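Local coordinates for protein maltose operon transcriptional repressor (Staphylococcus aureus subsp. aureus Mu50, PDB 3HCW) that probably represses transcription of the maltose operon, its C-terminal periplasmic-binding-protein-like region being the likely sensor of a small effector, at residues 242-247 with 278-283; 134-139 with 197-202; 70-75 with 90-95; 51-56 with 81-86; 97-102 with 110-115. One frame throughout, in Å; residues are numbered along the deposited sequence.

Interaction 1. Residues 242-247 with 278-283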
# COMPACT_ATOMS: atom_id res chain seq x y z
N CYS A 242 7.45 12.33 -9.45
CA CYS A 242 6.38 12.72 -8.54
C CYS A 242 6.80 13.69 -7.47
O CYS A 242 7.99 13.91 -7.20
CB CYS A 242 5.68 11.51 -7.92
SG CYS A 242 6.74 10.16 -7.50
N ILE A 243 5.78 14.33 -6.91
CA ILE A 243 5.94 15.25 -5.81
C ILE A 243 5.77 14.47 -4.52
O ILE A 243 4.71 13.88 -4.27
CB ILE A 243 4.87 16.37 -5.88
CG1 ILE A 243 4.98 17.17 -7.19
CG2 ILE A 243 5.00 17.28 -4.67
CD1 ILE A 243 6.26 18.03 -7.32
N ASP A 244 6.82 14.47 -3.70
CA ASP A 244 6.77 13.90 -2.36
C ASP A 244 6.05 14.89 -1.41
O ASP A 244 6.53 15.98 -1.18
CB ASP A 244 8.20 13.61 -1.89
CG ASP A 244 8.26 12.95 -0.53
OD1 ASP A 244 7.20 12.60 0.05
OD2 ASP A 244 9.40 12.77 -0.03
N ILE A 245 4.92 14.50 -0.84
CA ILE A 245 4.12 15.45 -0.05
C ILE A 245 4.24 15.21 1.46
O ILE A 245 3.44 15.72 2.25
CB ILE A 245 2.65 15.52 -0.52
CG1 ILE A 245 1.91 14.20 -0.25
CG2 ILE A 245 2.58 15.89 -1.99
CD1 ILE A 245 0.42 14.26 -0.53
N LYS A 246 5.27 14.44 1.83
CA LYS A 246 5.65 14.14 3.21
C LYS A 246 4.47 13.75 4.13
O LYS A 246 4.20 14.45 5.12
CB LYS A 246 6.43 15.32 3.81
CG LYS A 246 7.39 16.02 2.85
CD LYS A 246 8.70 15.25 2.69
CE LYS A 246 9.54 15.86 1.58
NZ LYS A 246 10.59 14.92 1.10
N PRO A 247 3.76 12.66 3.80
CA PRO A 247 2.56 12.30 4.59
C PRO A 247 2.84 11.90 6.05
O PRO A 247 2.00 12.14 6.94
CB PRO A 247 1.92 11.17 3.77
CG PRO A 247 3.05 10.59 2.95
CD PRO A 247 4.00 11.72 2.69
N GLU A 278 8.55 18.03 -2.23
CA GLU A 278 9.79 17.84 -2.98
C GLU A 278 9.55 17.02 -4.25
O GLU A 278 9.05 15.90 -4.20
CB GLU A 278 10.84 17.16 -2.09
CG GLU A 278 12.11 16.75 -2.80
CD GLU A 278 13.09 16.00 -1.90
OE1 GLU A 278 12.70 15.59 -0.78
OE2 GLU A 278 14.25 15.80 -2.32
N LEU A 279 9.91 17.61 -5.38
CA LEU A 279 9.96 16.91 -6.65
C LEU A 279 11.05 15.84 -6.64
O LEU A 279 12.19 16.11 -6.26
CB LEU A 279 10.19 17.91 -7.80
CG LEU A 279 10.39 17.35 -9.22
CD1 LEU A 279 9.11 16.75 -9.74
CD2 LEU A 279 10.89 18.43 -10.15
N LYS A 280 10.66 14.62 -7.01
CA LYS A 280 11.58 13.50 -7.24
C LYS A 280 11.50 13.13 -8.72
O LYS A 280 10.49 12.58 -9.17
CB LYS A 280 11.17 12.27 -6.40
CG LYS A 280 11.07 12.47 -4.88
CD LYS A 280 12.38 12.14 -4.18
CE LYS A 280 12.18 11.85 -2.70
NZ LYS A 280 11.64 13.02 -1.95
N ILE A 281 12.56 13.44 -9.47
CA ILE A 281 12.61 13.17 -10.91
C ILE A 281 13.01 11.73 -11.18
O ILE A 281 14.01 11.24 -10.66
CB ILE A 281 13.59 14.13 -11.63
CG1 ILE A 281 13.20 15.58 -11.32
CG2 ILE A 281 13.61 13.85 -13.14
CD1 ILE A 281 14.27 16.62 -11.71
N ARG A 282 12.20 11.04 -11.99
CA ARG A 282 12.48 9.65 -12.35
C ARG A 282 12.38 9.48 -13.87
O ARG A 282 12.29 10.46 -14.60
CB ARG A 282 11.55 8.69 -11.58
CG ARG A 282 11.71 8.73 -10.06
CD ARG A 282 11.32 7.41 -9.39
NE ARG A 282 11.49 7.50 -7.93
CZ ARG A 282 10.57 7.99 -7.09
NH1 ARG A 282 9.40 8.43 -7.56
NH2 ARG A 282 10.82 8.05 -5.79
N LYS A 283 12.38 8.23 -14.33
CA LYS A 283 12.42 7.91 -15.77
C LYS A 283 11.24 8.46 -16.59
O LYS A 283 11.41 8.85 -17.74
CB LYS A 283 12.59 6.38 -15.94
CG LYS A 283 12.27 5.80 -17.34
CD LYS A 283 13.31 6.15 -18.41
CE LYS A 283 14.49 5.19 -18.41
NZ LYS A 283 15.53 5.59 -19.39
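Lys-280 and Asp-244 run side by side on one face of an antiparallel strand pair. CB of Lys-280 lies against Cys-242 O, 3.7 Å away, CG stays near that same O, and bends at chi2 (-92°) and chi4 carry CE within 4.0 Å of Asp-244 OD2. NZ then bonds to OD2 at 3.0 Å, using the anti lone pair, and makes a weak bond to Glu-278 OE1. Lys-246 NZ reaches the same two acidic groups: Asp-244 OD2 from above the carboxylate plane at 2.7 Å, and Glu-278 OE1 at 2.9 Å, nearly along its C-O bond. Between the backbones, Lys-280 N bonds to Cys-242 O at 2.8 Å and Asp-244 N to Glu-278 O at 2.7 Å. On the other face, Ile-243 CD1 touches Leu-279 CD1, and both side chains pack on Leu-122 of helix 115-129. Asp-244 OD1 accepts from Lys-246 N in an Asx turn that leads into helix 247-263. Arg-282 NH1 finds its polar partners in Gln-240 O and Asp-229. Two acids thus share two ammonium groups, and each lysine probably offsets the crowding of like charges by pairing with both carboxylates.

Interaction 2. Residues 134-139 with 197-202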
# COMPACT_ATOMS: atom_id res chain seq x y z
N LEU A 134 -0.54 19.38 -22.57
CA LEU A 134 -0.62 18.81 -21.23
C LEU A 134 -2.02 18.27 -20.90
O LEU A 134 -3.03 18.85 -21.31
CB LEU A 134 -0.21 19.85 -20.18
CG LEU A 134 1.19 20.46 -20.26
CD1 LEU A 134 1.26 21.78 -19.52
CD2 LEU A 134 2.22 19.50 -19.73
N ILE A 135 -2.06 17.17 -20.15
CA ILE A 135 -3.31 16.56 -19.69
C ILE A 135 -3.24 16.37 -18.17
O ILE A 135 -2.28 15.78 -17.66
CB ILE A 135 -3.58 15.19 -20.38
CG1 ILE A 135 -3.60 15.33 -21.90
CG2 ILE A 135 -4.90 14.57 -19.89
CD1 ILE A 135 -3.00 14.13 -22.65
N PHE A 136 -4.23 16.89 -17.45
CA PHE A 136 -4.39 16.62 -16.02
C PHE A 136 -5.57 15.68 -15.80
O PHE A 136 -6.67 15.94 -16.27
CB PHE A 136 -4.60 17.89 -15.20
CG PHE A 136 -4.36 17.71 -13.71
CD1 PHE A 136 -3.11 17.99 -13.15
CD2 PHE A 136 -5.39 17.26 -12.87
CE1 PHE A 136 -2.88 17.83 -11.78
CE2 PHE A 136 -5.17 17.08 -11.50
CZ PHE A 136 -3.91 17.37 -10.95
N ILE A 137 -5.32 14.60 -15.08
CA ILE A 137 -6.36 13.62 -14.79
C ILE A 137 -6.71 13.65 -13.30
O ILE A 137 -5.84 13.53 -12.44
CB ILE A 137 -5.96 12.20 -15.26
CG1 ILE A 137 -5.56 12.23 -16.74
CG2 ILE A 137 -7.09 11.21 -15.03
CD1 ILE A 137 -5.30 10.86 -17.36
N THR A 138 -7.99 13.84 -13.00
CA THR A 138 -8.45 13.94 -11.62
C THR A 138 -9.60 12.97 -11.28
O THR A 138 -10.18 12.34 -12.17
CB THR A 138 -8.78 15.41 -11.23
OG1 THR A 138 -8.91 15.51 -9.80
CG2 THR A 138 -10.06 15.91 -11.91
N GLU A 139 -9.88 12.85 -9.99
CA GLU A 139 -10.96 12.02 -9.46
C GLU A 139 -12.15 12.87 -9.07
O GLU A 139 -11.99 14.03 -8.71
CB GLU A 139 -10.50 11.27 -8.21
CG GLU A 139 -9.96 9.87 -8.44
CD GLU A 139 -9.34 9.27 -7.18
OE1 GLU A 139 -8.52 9.95 -6.52
OE2 GLU A 139 -9.69 8.11 -6.85
N ILE A 197 -0.47 14.19 -16.33
CA ILE A 197 -0.33 14.34 -14.88
C ILE A 197 -1.60 13.87 -14.17
O ILE A 197 -2.71 14.27 -14.54
CB ILE A 197 0.04 15.80 -14.48
CG1 ILE A 197 1.48 16.11 -14.92
CG2 ILE A 197 -0.06 15.99 -12.96
CD1 ILE A 197 1.81 17.61 -15.03
N SER A 198 -1.43 12.99 -13.18
CA SER A 198 -2.55 12.52 -12.36
C SER A 198 -2.51 13.14 -10.98
O SER A 198 -1.44 13.36 -10.42
CB SER A 198 -2.52 10.99 -12.20
OG SER A 198 -2.48 10.33 -13.45
N LEU A 199 -3.70 13.39 -10.47
CA LEU A 199 -3.97 13.87 -9.11
C LEU A 199 -3.21 13.16 -7.97
O LEU A 199 -2.76 13.81 -7.03
CB LEU A 199 -5.48 13.76 -8.85
CG LEU A 199 -5.96 14.27 -7.49
CD1 LEU A 199 -5.79 15.78 -7.43
CD2 LEU A 199 -7.41 13.88 -7.24
N ASP A 200 -3.09 11.84 -8.07
CA ASP A 200 -2.63 11.00 -6.97
C ASP A 200 -2.12 9.69 -7.54
O ASP A 200 -2.61 9.23 -8.56
CB ASP A 200 -3.81 10.73 -6.01
CG ASP A 200 -3.48 9.70 -4.95
OD1 ASP A 200 -2.61 9.99 -4.10
OD2 ASP A 200 -4.08 8.60 -4.96
N ALA A 201 -1.14 9.10 -6.86
CA ALA A 201 -0.45 7.89 -7.31
C ALA A 201 -1.35 6.65 -7.51
O ALA A 201 -1.11 5.87 -8.42
CB ALA A 201 0.67 7.56 -6.33
N MET A 202 -2.37 6.48 -6.67
CA MET A 202 -3.27 5.32 -6.77
C MET A 202 -4.08 5.37 -8.07
O MET A 202 -4.18 4.37 -8.78
CB MET A 202 -4.17 5.23 -5.53
CG MET A 202 -4.70 3.82 -5.23
SD MET A 202 -3.47 2.48 -5.21
CE MET A 202 -2.34 3.05 -3.95
O HOH W 1 -6.32 8.24 -6.24
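Phe-136 and Ile-197 pair as neighbouring parallel strands, with Ile-137 beside Ser-198, and three nearly straight bonds join the backbones: Ile-197 N to Ile-135 O, Ile-137 N to Ile-197 O at 2.7 Å, and Leu-199 N to Ile-137 O at 2.9 Å. The last one carries the pairing past the end of strand 194-198 into the turn before helix 201-213. With CG anti to the backbone N (chi1 -163°), the Phe-136 ring leans across the neighbouring strand. Its CE1 meets Ile-197 CG2 at 3.6 Å, Ile-197 O lies over one face near the rim, and CZ comes to 4.0 Å from Leu-199 CA. The ring also meets that of Phe-153 and packs on Ile-150, so helix 144-159 covers this side of the sheet. Leu-199 sends CD2 to Thr-138 OG1 at 3.4 Å; this hydroxyl is hydrogen-bonded to Ser-146, while the methyl makes only van der Waals contact. One water bridges two acids, giving a hydrogen to Asp-200 OD2 at 2.6 Å and another to Glu-139 OE1; the glutamate is poorly ordered, so its half of the bridge is less certain. Asp-200 also caps helix 201-213, OD2 accepting from Met-202 N from above the carboxylate plane, and its OD1 binds Asn-228 and a glycerol. The chemistry therefore changes along the strands, from a buried apolar core to polar C-terminal ends, where effectors usually bind in this fold; the water probably eases the nearness of two negative groups there.

Interaction 3. Residues 70-75 with 90-95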
# COMPACT_ATOMS: atom_id res chain seq x y z
N ASP A 70 -11.21 12.31 23.11
CA ASP A 70 -10.99 13.66 23.63
C ASP A 70 -11.02 14.68 22.50
O ASP A 70 -11.43 15.82 22.70
CB ASP A 70 -9.66 13.73 24.40
CG ASP A 70 -9.64 12.83 25.64
OD1 ASP A 70 -8.57 12.70 26.27
OD2 ASP A 70 -10.70 12.25 25.98
N ALA A 71 -10.61 14.25 21.31
CA ALA A 71 -10.49 15.14 20.16
C ALA A 71 -10.44 14.39 18.84
O ALA A 71 -10.36 13.15 18.81
CB ALA A 71 -9.27 16.02 20.31
N PHE A 72 -10.47 15.15 17.75
CA PHE A 72 -10.51 14.58 16.42
C PHE A 72 -9.46 15.17 15.51
O PHE A 72 -8.97 16.27 15.73
CB PHE A 72 -11.88 14.82 15.80
CG PHE A 72 -12.93 13.88 16.29
CD1 PHE A 72 -13.13 12.67 15.67
CD2 PHE A 72 -13.72 14.22 17.39
CE1 PHE A 72 -14.11 11.78 16.11
CE2 PHE A 72 -14.70 13.35 17.84
CZ PHE A 72 -14.91 12.12 17.19
N ILE A 73 -9.10 14.42 14.48
CA ILE A 73 -8.29 14.94 13.40
C ILE A 73 -9.03 14.53 12.13
O ILE A 73 -9.13 13.34 11.84
CB ILE A 73 -6.85 14.34 13.40
CG1 ILE A 73 -6.10 14.70 14.70
CG2 ILE A 73 -6.06 14.81 12.19
CD1 ILE A 73 -4.67 14.16 14.75
N LEU A 74 -9.59 15.51 11.41
CA LEU A 74 -10.22 15.26 10.11
C LEU A 74 -9.13 15.10 9.06
O LEU A 74 -8.35 16.02 8.84
CB LEU A 74 -11.15 16.40 9.69
CG LEU A 74 -12.31 16.81 10.59
CD1 LEU A 74 -13.14 17.86 9.91
CD2 LEU A 74 -13.17 15.62 10.89
N LEU A 75 -9.09 13.94 8.41
CA LEU A 75 -8.04 13.63 7.45
C LEU A 75 -8.35 14.07 6.01
O LEU A 75 -7.77 13.56 5.06
CB LEU A 75 -7.74 12.13 7.43
CG LEU A 75 -7.00 11.34 8.52
CD1 LEU A 75 -5.86 10.57 7.85
CD2 LEU A 75 -6.46 12.16 9.62
N GLU A 90 -21.08 20.55 18.28
CA GLU A 90 -20.99 19.80 19.53
C GLU A 90 -19.68 20.05 20.28
O GLU A 90 -19.25 19.22 21.09
CB GLU A 90 -21.24 18.31 19.27
CG GLU A 90 -22.45 18.06 18.37
CD GLU A 90 -23.43 17.05 18.92
OE1 GLU A 90 -24.64 17.20 18.66
OE2 GLU A 90 -22.99 16.09 19.60
N SER A 91 -19.07 21.20 20.00
CA SER A 91 -17.91 21.76 20.72
C SER A 91 -16.66 20.87 20.88
O SER A 91 -15.89 21.04 21.83
CB SER A 91 -18.34 22.32 22.08
OG SER A 91 -18.98 23.57 21.92
N MET A 92 -16.46 19.94 19.95
CA MET A 92 -15.32 19.03 20.00
C MET A 92 -14.06 19.69 19.43
O MET A 92 -14.10 20.25 18.34
CB MET A 92 -15.62 17.74 19.24
CG MET A 92 -16.62 16.80 19.92
SD MET A 92 -16.18 16.32 21.60
CE MET A 92 -14.60 15.49 21.37
N PRO A 93 -12.94 19.63 20.19
CA PRO A 93 -11.65 20.12 19.69
C PRO A 93 -11.19 19.28 18.51
O PRO A 93 -11.36 18.05 18.54
CB PRO A 93 -10.71 19.90 20.88
CG PRO A 93 -11.60 19.80 22.07
CD PRO A 93 -12.82 19.10 21.56
N PHE A 94 -10.64 19.92 17.48
CA PHE A 94 -10.16 19.19 16.30
C PHE A 94 -9.03 19.84 15.51
O PHE A 94 -8.76 21.03 15.65
CB PHE A 94 -11.31 18.74 15.37
CG PHE A 94 -12.05 19.87 14.71
CD1 PHE A 94 -13.14 20.46 15.34
CD2 PHE A 94 -11.71 20.29 13.43
CE1 PHE A 94 -13.86 21.49 14.73
CE2 PHE A 94 -12.42 21.32 12.81
CZ PHE A 94 -13.50 21.92 13.46
N ILE A 95 -8.39 19.02 14.68
CA ILE A 95 -7.44 19.46 13.67
C ILE A 95 -8.02 19.05 12.32
O ILE A 95 -8.79 18.10 12.24
CB ILE A 95 -6.01 18.85 13.91
CG1 ILE A 95 -5.05 19.92 14.42
CG2 ILE A 95 -5.38 18.31 12.66
CD1 ILE A 95 -5.42 20.48 15.73
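A beta-alpha-beta crossover brings Phe-72 next to Phe-94 and Ile-73 next to Ile-95: strand 71-74 leads through helix 82-89 to strand 94-97, its parallel neighbour. The backbones are stitched by Phe-72 N to Pro-93 O at 3.1 Å, Ile-95 N to Phe-72 O at 3.0 Å and Leu-74 N to Ile-95 O at 2.8 Å. Phe-72 O also receives a CA-H contact from Phe-94, with CA at 3.2 Å. On the face of Ile-73 and Ile-95 the two isoleucines lie alongside and point the same way, their CG2 methyls 3.6 Å apart; Ile-258 and Ile-261 of helix 247-263 close over this pair. On the opposite face Phe-72 and Phe-94 meet through their CB atoms at 4.0 Å, and the rings then part. Phe-94 has CG between its backbone N and carbonyl carbon (chi1 66°), which carries its ring off to stack on Phe-108, whereas the Phe-72 ring packs on Leu-87 and Ile-64. Met-92, folded at chi2 and chi3, brings CE to the edge of the Phe-72 ring, 4.1 Å from CE2, and to 3.5 Å from Asp-70 O. Ala-71 CB rests against Pro-93 O. Backbone bonds thus set the register, while mainly apolar side chains on both faces bind the sheet to the helices that cover it.

Interaction 4. Residues 51-56 with 81-86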
# COMPACT_ATOMS: atom_id res chain seq x y z
N ASN A 51 -17.80 3.94 5.36
CA ASN A 51 -17.52 3.97 3.93
C ASN A 51 -18.40 4.94 3.12
O ASN A 51 -18.21 5.10 1.91
CB ASN A 51 -17.59 2.55 3.33
CG ASN A 51 -18.92 1.86 3.59
OD1 ASN A 51 -19.81 1.85 2.73
ND2 ASN A 51 -19.08 1.27 4.77
N ASN A 52 -19.36 5.58 3.78
CA ASN A 52 -20.20 6.60 3.13
C ASN A 52 -20.55 7.73 4.08
O ASN A 52 -20.37 7.60 5.29
CB ASN A 52 -21.46 5.97 2.51
CG ASN A 52 -22.37 5.33 3.55
OD1 ASN A 52 -23.17 6.01 4.20
ND2 ASN A 52 -22.26 4.02 3.69
N MET A 53 -21.06 8.84 3.54
CA MET A 53 -21.30 10.07 4.31
C MET A 53 -22.35 9.97 5.42
O MET A 53 -22.15 10.51 6.52
CB MET A 53 -21.62 11.24 3.38
CG MET A 53 -21.52 12.61 4.05
SD MET A 53 -20.02 12.68 5.05
CE MET A 53 -20.35 14.11 6.07
N ASN A 54 -23.47 9.31 5.15
CA ASN A 54 -24.52 9.16 6.15
C ASN A 54 -24.09 8.28 7.31
O ASN A 54 -24.40 8.57 8.47
CB ASN A 54 -25.82 8.65 5.51
CG ASN A 54 -26.40 9.63 4.50
OD1 ASN A 54 -26.76 9.25 3.39
ND2 ASN A 54 -26.50 10.90 4.89
N ASP A 55 -23.35 7.21 6.99
CA ASP A 55 -22.79 6.31 7.99
C ASP A 55 -21.63 6.94 8.77
O ASP A 55 -21.44 6.64 9.95
CB ASP A 55 -22.33 5.00 7.33
CG ASP A 55 -23.49 4.10 6.93
OD1 ASP A 55 -24.65 4.36 7.34
OD2 ASP A 55 -23.25 3.10 6.21
N LEU A 56 -20.86 7.81 8.12
CA LEU A 56 -19.73 8.51 8.76
C LEU A 56 -20.24 9.60 9.68
O LEU A 56 -19.62 9.90 10.70
CB LEU A 56 -18.75 9.07 7.72
CG LEU A 56 -17.35 9.57 8.11
CD1 LEU A 56 -16.38 8.43 8.38
CD2 LEU A 56 -16.80 10.46 7.02
N ASP A 81 -18.48 20.76 4.82
CA ASP A 81 -18.36 19.42 5.38
C ASP A 81 -19.27 19.36 6.61
O ASP A 81 -19.05 20.11 7.57
CB ASP A 81 -16.89 19.12 5.74
CG ASP A 81 -16.67 17.68 6.19
OD1 ASP A 81 -15.81 17.47 7.07
OD2 ASP A 81 -17.34 16.77 5.66
N PRO A 82 -20.31 18.51 6.56
CA PRO A 82 -21.31 18.40 7.62
C PRO A 82 -20.80 17.72 8.89
O PRO A 82 -21.36 17.92 9.97
CB PRO A 82 -22.43 17.55 6.98
CG PRO A 82 -22.08 17.46 5.52
CD PRO A 82 -20.60 17.59 5.45
N ILE A 83 -19.75 16.90 8.75
CA ILE A 83 -19.11 16.28 9.91
C ILE A 83 -18.11 17.25 10.57
O ILE A 83 -17.90 17.19 11.78
CB ILE A 83 -18.55 14.85 9.57
CG1 ILE A 83 -18.06 14.11 10.82
CG2 ILE A 83 -17.50 14.89 8.52
CD1 ILE A 83 -16.55 14.17 11.05
N LYS A 84 -17.52 18.16 9.78
CA LYS A 84 -16.80 19.31 10.34
C LYS A 84 -17.78 20.24 11.07
O LYS A 84 -17.44 20.80 12.11
CB LYS A 84 -16.03 20.07 9.25
CG LYS A 84 -15.11 21.19 9.77
CD LYS A 84 -14.17 21.73 8.69
CE LYS A 84 -14.88 22.67 7.71
NZ LYS A 84 -14.02 23.01 6.55
N GLN A 85 -18.98 20.39 10.51
CA GLN A 85 -20.07 21.13 11.17
C GLN A 85 -20.55 20.47 12.47
O GLN A 85 -20.89 21.17 13.43
CB GLN A 85 -21.26 21.32 10.23
CG GLN A 85 -21.35 22.72 9.61
CD GLN A 85 -21.37 23.83 10.66
OE1 GLN A 85 -20.54 24.74 10.63
NE2 GLN A 85 -22.32 23.76 11.59
N MET A 86 -20.57 19.14 12.48
CA MET A 86 -20.93 18.35 13.67
C MET A 86 -20.00 18.67 14.84
O MET A 86 -20.47 19.03 15.92
CB MET A 86 -20.91 16.85 13.33
CG MET A 86 -21.32 15.88 14.44
SD MET A 86 -21.34 14.19 13.82
CE MET A 86 -22.92 14.20 12.99
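Asn-52 ND2 bonds to Asp-55 OD2 at 2.9 Å, and Asn-52 OD1 accepts from Asp-55 N at 3.0 Å, capping the start of helix 53-65. Asn-52 is thus an N-cap with an added side-chain bond back to Asp-55, both acceptors being met from above their planes. This cap fixes the first turn from which Met-53 reaches toward helix 82-89. The methionine leaves with CG anti to the backbone N (chi1 -165°) and bends at chi2 (44°), so that its methyl CE does the touching. CE comes to 3.5 Å from Pro-82 CD and 3.8 Å from Ile-83 CG2, and sits 4.0 Å from Asp-81 OD2. It thus settles on the first turn of helix 82-89, crossing the proline ring at a slant. Further in, Ile-83 CG1 approaches Leu-56 O at 4.5 Å, and the side chains of Leu-56 and Ile-83 both touch Val-13 of strand 9-13. Asp-81 is itself an N-cap: OD1 takes a weak bond from Lys-84 N, and OD2 is held by the hydroxyl of Tyr-76. Pro-82 occupies the first helical turn, where its missing N-H costs no helix bond. Each helix start therefore has one backbone N-H capped by a side chain of its own segment, weakly in the case of Lys-84, leaving a small, mainly apolar contact between the two, carried chiefly by the methyl of Met-53.

Interaction 5. Residues 97-102 with 110-115. With GOL (glycerol), chain C.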
# COMPACT_ATOMS: atom_id res chain seq x y z
N ILE A 97 -6.58 18.05 8.48
CA ILE A 97 -5.54 17.92 7.50
C ILE A 97 -6.11 18.33 6.14
O ILE A 97 -6.94 17.62 5.56
CB ILE A 97 -4.92 16.52 7.48
CG1 ILE A 97 -4.37 16.20 8.87
CG2 ILE A 97 -3.82 16.44 6.43
CD1 ILE A 97 -3.57 14.93 8.94
N GLY A 98 -5.68 19.51 5.68
CA GLY A 98 -6.13 20.09 4.41
C GLY A 98 -6.17 21.61 4.46
O GLY A 98 -5.59 22.23 5.37
N LYS A 99 -6.87 22.21 3.50
CA LYS A 99 -6.92 23.66 3.34
C LYS A 99 -8.12 24.35 4.02
O LYS A 99 -9.26 23.92 3.82
CB LYS A 99 -6.94 24.02 1.85
CG LYS A 99 -6.29 25.38 1.53
CD LYS A 99 -7.05 26.14 0.44
CE LYS A 99 -7.74 25.22 -0.54
NZ LYS A 99 -8.22 26.00 -1.72
N PRO A 100 -7.86 25.42 4.79
CA PRO A 100 -8.91 26.30 5.31
C PRO A 100 -9.68 26.93 4.17
O PRO A 100 -9.09 27.41 3.20
CB PRO A 100 -8.13 27.37 6.09
CG PRO A 100 -6.71 27.30 5.58
CD PRO A 100 -6.51 25.86 5.22
N THR A 101 -11.00 26.93 4.29
CA THR A 101 -11.87 27.32 3.18
C THR A 101 -12.94 28.36 3.57
O THR A 101 -13.78 28.74 2.75
CB THR A 101 -12.52 26.06 2.53
OG1 THR A 101 -13.56 26.46 1.62
CG2 THR A 101 -13.11 25.12 3.58
N SER A 102 -12.91 28.83 4.82
CA SER A 102 -14.00 29.63 5.36
C SER A 102 -13.57 30.62 6.43
O SER A 102 -12.41 30.62 6.85
CB SER A 102 -15.10 28.71 5.91
OG SER A 102 -16.34 29.39 5.96
N HIS A 110 -5.24 24.06 10.83
CA HIS A 110 -5.14 23.23 9.64
C HIS A 110 -3.68 22.87 9.36
O HIS A 110 -2.77 23.67 9.60
CB HIS A 110 -5.72 23.95 8.43
CG HIS A 110 -7.21 23.99 8.40
ND1 HIS A 110 -7.95 23.35 7.43
CD2 HIS A 110 -8.11 24.61 9.20
CE1 HIS A 110 -9.23 23.57 7.64
NE2 HIS A 110 -9.36 24.33 8.71
N ILE A 111 -3.47 21.65 8.87
CA ILE A 111 -2.15 21.19 8.46
C ILE A 111 -2.25 20.75 7.00
O ILE A 111 -3.03 19.87 6.67
CB ILE A 111 -1.62 20.04 9.39
CG1 ILE A 111 -1.25 20.58 10.78
CG2 ILE A 111 -0.39 19.40 8.81
CD1 ILE A 111 -2.31 20.41 11.80
N ASP A 112 -1.48 21.39 6.13
CA ASP A 112 -1.57 21.11 4.70
C ASP A 112 -0.19 21.12 4.04
O ASP A 112 0.80 21.52 4.67
CB ASP A 112 -2.48 22.16 4.05
CG ASP A 112 -3.22 21.65 2.82
OD1 ASP A 112 -3.11 20.46 2.47
OD2 ASP A 112 -3.91 22.47 2.17
N ASN A 113 -0.12 20.65 2.80
CA ASN A 113 0.95 21.02 1.88
C ASN A 113 0.46 22.25 1.14
O ASN A 113 -0.74 22.57 1.17
CB ASN A 113 1.20 19.93 0.83
CG ASN A 113 1.58 18.60 1.44
OD1 ASN A 113 0.84 17.62 1.32
ND2 ASN A 113 2.74 18.55 2.08
N ASP A 114 1.38 22.93 0.45
CA ASP A 114 1.00 23.96 -0.52
C ASP A 114 0.77 23.25 -1.84
O ASP A 114 1.71 22.95 -2.58
CB ASP A 114 2.07 25.07 -0.61
CG ASP A 114 1.64 26.27 -1.47
OD1 ASP A 114 2.29 27.33 -1.38
OD2 ASP A 114 0.67 26.15 -2.25
N ASN A 115 -0.49 22.98 -2.14
CA ASN A 115 -0.82 22.08 -3.24
C ASN A 115 -0.84 22.77 -4.60
O ASN A 115 -0.69 22.12 -5.64
CB ASN A 115 -2.13 21.31 -2.96
CG ASN A 115 -1.88 19.99 -2.26
OD1 ASN A 115 -1.09 19.17 -2.72
ND2 ASN A 115 -2.59 19.76 -1.16
C1 GOL C . -2.78 16.38 0.55
O1 GOL C . -1.74 17.31 0.36
C2 GOL C . -3.54 16.78 1.81
O2 GOL C . -2.77 17.75 2.46
C3 GOL C . -4.91 17.39 1.51
O3 GOL C . -5.86 16.99 2.50
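Pro-100 lies flat over one face of the His-110 imidazole, the two side chains sliding past each other in opposite directions. Its CB stands 4.0 Å above the ring centroid, only 3° from the normal, a CH-pi contact, while CD comes to 3.6 Å from ND1. At the ring edge, ND1 gives a weak bond to Gly-98 O at 3.3 Å, and NE2 is held by Asp-105; bonds at both nitrogens, the ND1 one weak, probably limit the rotation of the imidazole. Asp-112 swings CG anti to its backbone N (chi1 -151°), placing the carboxylate beside Gly-98. OD2 lies close to Lys-99 N, at too poor an angle for a bond, and against Lys-99 CB at 3.4 Å; the lysine NZ instead pairs with Asp-148. OD1 turns to a bound glycerol, accepting from its O2 at 2.7 Å. The glycerol O1 gives to Asn-113 OD1 at 2.8 Å and accepts from Asn-115 ND2 at 3.0 Å. Ile-97 pairs with Ile-111 in parallel, Gly-98 N bonding to Ile-111 O at 2.9 Å. Glycerol probably came from the crystallisation liquor, yet polyol-binding Asp and Asn side chains gathered at the C-terminal end of strand 110-113 and the start of helix 115-129 are consistent with the effector cleft of periplasmic-binding-protein-like repressors.

In the fold
Interactions 1, 2, 3 and 5 all involve the sheet; interaction 4, buried but small in area, joins helices 53-65 and 82-89 against it. Interactions 2 and 3 are buried parallel pairings about 31 Å apart between centres, on opposite sides of the chain's centre, and both rely on apolar faces under helices. Interaction 1 is antiparallel and only partly buried, which suits its salt bridges. Interaction 5, also partly buried, adds polar groups at a glycerol site to its apolar pair. Interactions 3 and 4 share the crossover, Leu-74 packing on Ile-83; interactions 3 and 5 both use strand 94-97, and Leu-74 O probably bonds to Ile-97 N between them. Ile-245 O joins interaction 1 to interaction 5 through Asn-113 ND2.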